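Local coordinates for protein subtilisin-like serine protease (Fervidobacterium pennivorans, PDB 1R6V) that degrades keratin into peptides as a subtilisin-like serine protease, allowing its bacterium to grow on native feathers, at residues P464-S469 / A480-D485; Q451-D456 / D485-F490. The protein carries 1 engineered substitution. All coordinates share one frame; numbering follows the deposited sequence.

Overall arrangement
Both contacts lie in the Ig-like beta-sandwich domain of fervidolysin, away from the annotated catalytic and calcium-binding residues. Contact 1 pairs strands 466-471 and 478-481 in one sheet. Contact 2 pairs strands 446-455 and 487-494 in the other. Their centres are about 6 Å apart, and they share Asp485 in the turn that leads from one sheet to the other. The two sheets meet through apolar side chains. Val468 CG1 lies 3.7 Å from Val452 CG2, and Val468 CG2 lies 3.8 Å from Ala488 CB. Ala480 CB sits 3.6 Å from Phe490 CZ. This domain may mediate interactions with substrate.

Contact 1 of 2, residues P464-S469 / A480-D485; sequences PTVFVS and AKTGPD
Thr482 places OG1 between its own backbone N and carbonyl carbon (chi1 60°), which turns the hydroxyl to the backbone of Val466. Its methyl CG2 is left facing Val466 CB at 3.9 Å. The two residues sit near the open end of the antiparallel beta hairpin of strands 466-471 and 478-481, in the Ig-like sandwich domain. Val466 N donates to Thr482 OG1 at 2.8 Å, with an N-H...O angle of 163°. The same hydroxyl is also hydrogen-bonded to Val463 O, so it bridges Val466 N and the carbonyl of Val463, just before the 464-469 segment. Thr482 N returns a bond to Val466 O, and Thr465 N donates to Thr482 O. A valine in place of Thr482 would probably leave Val466 N and Val463 O without their shared hydroxyl partner and weaken the join at this end of the hairpin.

Val468 and Ala480 form a hydrogen-bonded pair, and their side chains face the other sheet with Phe490 against both. Phe467 and Lys481 form the neighbouring non-hydrogen-bonded pair on the other face. The Lys481 chain bends at chi3 (83°), and its CE comes obliquely to Phe467 CD2 at 4.5 Å. Thr465 O lies over the centre of the Phe467 ring, 4.2 Å above its plane. Farther along, Pro464 CB rests 3.5 Å from Gly483 O and 4.0 Å from Pro484 CA.

Contact 2 of 2, residues Q451-D456 / D485-F490; sequences QVVVTD and DGIARF
Antiparallel strands 446-455 and 487-494 pair here in one sheet of the Ig-like sandwich. The axes of their segments 451-455 and 487-490 approach to 4.7 Å. Val452 and Ala488 form a hydrogen-bonded pair: Val452 N donates to Ala488 O, and Ala488 N donates to Val452 O. A further backbone bond runs from Val454 N to Gly486 O, 2.8 Å long. Gly486 has positive phi (77°), and a CB there would run into Val454 O, so a residue without a side chain fits the turn.

Gln451, Val453, Ile487 and Arg489 share one face. With CG1 beside the backbone N (chi1 -58°), Ile487 sends CG2 to Gln451 CD at 3.7 Å. Its CG1 branch instead lies alongside Val453, 3.9 Å from Val453 CG1. Gln451 and Arg489 run side by side and point the same way, with amide and guanidinium planes 83° apart. Gln451 NE2 lies 3.2 Å from Arg489 NE, but both are donors and no hydrogen bond joins them. The charge of Arg489 is met by a salt bridge from NH2 to Glu449.

On the other face, Val452 CG2 meets Phe490 CE1 obliquely at 4.1 Å. This face turns to the sheet of strand 466-471. Two sheets with apolar side chains packed between them make a beta sandwich, here the Ig-like one.

Contact 1 of 2, residues P464-S469 / A480-D485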
# COMPACT_ATOMS: atom_id res chain seq x y z
N PRO A 464 -12.19 9.43 6.77
CA PRO A 464 -10.93 8.70 6.57
C PRO A 464 -10.86 7.30 7.18
O PRO A 464 -11.52 7.00 8.17
CB PRO A 464 -9.90 9.64 7.18
CG PRO A 464 -10.64 10.25 8.32
CD PRO A 464 -12.03 10.50 7.78
N THR A 465 -10.03 6.47 6.55
CA THR A 465 -9.78 5.09 6.96
C THR A 465 -10.97 4.15 6.86
O THR A 465 -11.08 3.18 7.61
CB THR A 465 -9.18 5.00 8.40
OG1 THR A 465 -10.20 5.20 9.38
CG2 THR A 465 -8.09 6.05 8.59
N VAL A 466 -11.88 4.45 5.94
CA VAL A 466 -13.02 3.59 5.70
C VAL A 466 -12.52 2.54 4.70
O VAL A 466 -11.85 2.88 3.72
CB VAL A 466 -14.19 4.39 5.10
CG1 VAL A 466 -15.29 3.44 4.60
CG2 VAL A 466 -14.77 5.32 6.17
N PHE A 467 -12.81 1.27 4.97
CA PHE A 467 -12.37 0.20 4.08
C PHE A 467 -13.35 0.10 2.92
O PHE A 467 -14.55 0.23 3.10
CB PHE A 467 -12.33 -1.14 4.82
CG PHE A 467 -12.19 -1.01 6.32
CD1 PHE A 467 -13.29 -0.72 7.13
CD2 PHE A 467 -10.95 -1.19 6.93
CE1 PHE A 467 -13.16 -0.62 8.52
CE2 PHE A 467 -10.80 -1.09 8.31
CZ PHE A 467 -11.91 -0.81 9.11
N VAL A 468 -12.82 -0.11 1.72
CA VAL A 468 -13.67 -0.25 0.54
C VAL A 468 -13.23 -1.52 -0.16
O VAL A 468 -12.09 -1.63 -0.63
CB VAL A 468 -13.55 0.95 -0.41
CG1 VAL A 468 -14.45 0.73 -1.65
CG2 VAL A 468 -13.98 2.23 0.30
N SER A 469 -14.15 -2.47 -0.22
CA SER A 469 -13.88 -3.77 -0.80
C SER A 469 -14.74 -3.98 -2.04
O SER A 469 -15.96 -3.89 -1.95
CB SER A 469 -14.20 -4.83 0.26
OG SER A 469 -13.85 -6.13 -0.16
N ALA A 480 -9.07 -0.90 -0.89
CA ALA A 480 -8.38 0.36 -0.62
C ALA A 480 -9.03 1.03 0.58
O ALA A 480 -10.18 0.77 0.91
CB ALA A 480 -8.45 1.29 -1.82
N LYS A 481 -8.28 1.90 1.24
CA LYS A 481 -8.81 2.61 2.39
C LYS A 481 -8.97 4.09 2.04
O LYS A 481 -8.13 4.65 1.34
CB LYS A 481 -7.83 2.45 3.55
CG LYS A 481 -7.55 1.00 3.87
CD LYS A 481 -6.49 0.83 4.94
CE LYS A 481 -7.08 0.97 6.33
NZ LYS A 481 -6.04 0.67 7.37
N THR A 482 -10.03 4.72 2.52
CA THR A 482 -10.22 6.13 2.19
C THR A 482 -9.16 6.98 2.86
O THR A 482 -8.73 6.68 3.98
CB THR A 482 -11.62 6.66 2.59
OG1 THR A 482 -11.80 6.52 4.00
CG2 THR A 482 -12.73 5.89 1.85
N GLY A 483 -8.73 8.03 2.17
CA GLY A 483 -7.74 8.94 2.72
C GLY A 483 -8.42 10.05 3.50
O GLY A 483 -9.63 9.99 3.75
N PRO A 484 -7.67 11.09 3.90
CA PRO A 484 -8.25 12.20 4.66
C PRO A 484 -9.45 12.89 4.02
O PRO A 484 -10.26 13.50 4.72
CB PRO A 484 -7.07 13.15 4.83
CG PRO A 484 -6.24 12.90 3.61
CD PRO A 484 -6.27 11.39 3.52
N ASP A 485 -9.56 12.82 2.70
CA ASP A 485 -10.69 13.46 2.04
C ASP A 485 -11.82 12.48 1.74
O ASP A 485 -12.73 12.80 0.98
CB ASP A 485 -10.25 14.15 0.75
CG ASP A 485 -9.20 15.23 0.99
OD1 ASP A 485 -9.29 15.95 2.02
OD2 ASP A 485 -8.29 15.37 0.15

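Contact 2 of 2, residues Q451-D456 / D485-F490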
# COMPACT_ATOMS: atom_id res chain seq x y z
N GLN A 451 -13.38 5.78 -8.32
CA GLN A 451 -13.21 6.26 -6.95
C GLN A 451 -14.45 6.02 -6.12
O GLN A 451 -15.56 6.03 -6.65
CB GLN A 451 -12.91 7.75 -6.91
CG GLN A 451 -11.59 8.17 -7.53
CD GLN A 451 -11.28 9.64 -7.31
OE1 GLN A 451 -12.20 10.46 -7.17
NE2 GLN A 451 -10.00 9.99 -7.28
N VAL A 452 -14.26 5.77 -4.83
CA VAL A 452 -15.37 5.62 -3.91
C VAL A 452 -15.11 6.76 -2.93
O VAL A 452 -14.03 6.85 -2.35
CB VAL A 452 -15.39 4.24 -3.18
CG1 VAL A 452 -16.54 4.20 -2.16
CG2 VAL A 452 -15.61 3.10 -4.21
N VAL A 453 -16.07 7.66 -2.81
CA VAL A 453 -15.95 8.81 -1.92
C VAL A 453 -16.95 8.66 -0.78
O VAL A 453 -18.15 8.66 -1.02
CB VAL A 453 -16.27 10.12 -2.67
CG1 VAL A 453 -15.94 11.32 -1.79
CG2 VAL A 453 -15.48 10.19 -3.99
N VAL A 454 -16.45 8.51 0.44
CA VAL A 454 -17.31 8.34 1.62
C VAL A 454 -17.31 9.64 2.42
O VAL A 454 -16.24 10.15 2.75
CB VAL A 454 -16.79 7.19 2.53
CG1 VAL A 454 -17.79 6.90 3.67
CG2 VAL A 454 -16.56 5.93 1.69
N THR A 455 -18.49 10.18 2.72
CA THR A 455 -18.60 11.44 3.46
C THR A 455 -19.63 11.28 4.56
O THR A 455 -20.23 10.22 4.70
CB THR A 455 -19.08 12.59 2.57
OG1 THR A 455 -20.36 12.26 2.02
CG2 THR A 455 -18.10 12.85 1.43
N ASP A 456 -19.82 12.34 5.35
CA ASP A 456 -20.83 12.30 6.40
C ASP A 456 -22.19 12.45 5.71
O ASP A 456 -22.25 12.55 4.48
CB ASP A 456 -20.60 13.40 7.46
CG ASP A 456 -20.48 14.79 6.86
OD1 ASP A 456 -20.80 14.99 5.68
OD2 ASP A 456 -20.07 15.70 7.61
N ASP A 485 -9.56 12.82 2.70
CA ASP A 485 -10.69 13.46 2.04
C ASP A 485 -11.82 12.48 1.74
O ASP A 485 -12.73 12.80 0.98
CB ASP A 485 -10.25 14.15 0.75
CG ASP A 485 -9.20 15.23 0.99
OD1 ASP A 485 -9.29 15.95 2.02
OD2 ASP A 485 -8.29 15.37 0.15
N GLY A 486 -11.74 11.29 2.34
CA GLY A 486 -12.77 10.29 2.16
C GLY A 486 -12.74 9.54 0.84
O GLY A 486 -13.65 8.78 0.52
N ILE A 487 -11.67 9.73 0.08
CA ILE A 487 -11.60 9.07 -1.21
C ILE A 487 -10.73 7.82 -1.23
O ILE A 487 -9.61 7.82 -0.72
CB ILE A 487 -11.09 10.05 -2.29
CG1 ILE A 487 -12.05 11.25 -2.35
CG2 ILE A 487 -10.99 9.35 -3.65
CD1 ILE A 487 -11.50 12.45 -3.09
N ALA A 488 -11.26 6.75 -1.81
CA ALA A 488 -10.50 5.50 -1.98
C ALA A 488 -10.40 5.45 -3.50
O ALA A 488 -11.43 5.44 -4.19
CB ALA A 488 -11.29 4.30 -1.45
N ARG A 489 -9.18 5.45 -4.01
CA ARG A 489 -8.94 5.47 -5.45
C ARG A 489 -8.52 4.12 -5.97
O ARG A 489 -7.68 3.45 -5.38
CB ARG A 489 -7.83 6.47 -5.81
CG ARG A 489 -8.00 7.86 -5.23
CD ARG A 489 -6.82 8.75 -5.62
NE ARG A 489 -6.88 9.15 -7.03
CZ ARG A 489 -6.13 10.10 -7.58
NH1 ARG A 489 -5.23 10.76 -6.85
NH2 ARG A 489 -6.28 10.41 -8.86
N PHE A 490 -9.10 3.74 -7.12
CA PHE A 490 -8.80 2.46 -7.75
C PHE A 490 -8.34 2.70 -9.19
O PHE A 490 -9.15 2.72 -10.10
CB PHE A 490 -10.06 1.58 -7.77
CG PHE A 490 -10.53 1.20 -6.39
CD1 PHE A 490 -11.33 2.05 -5.64
CD2 PHE A 490 -10.15 -0.02 -5.84
CE1 PHE A 490 -11.74 1.71 -4.35
CE2 PHE A 490 -10.55 -0.38 -4.56
CZ PHE A 490 -11.34 0.49 -3.81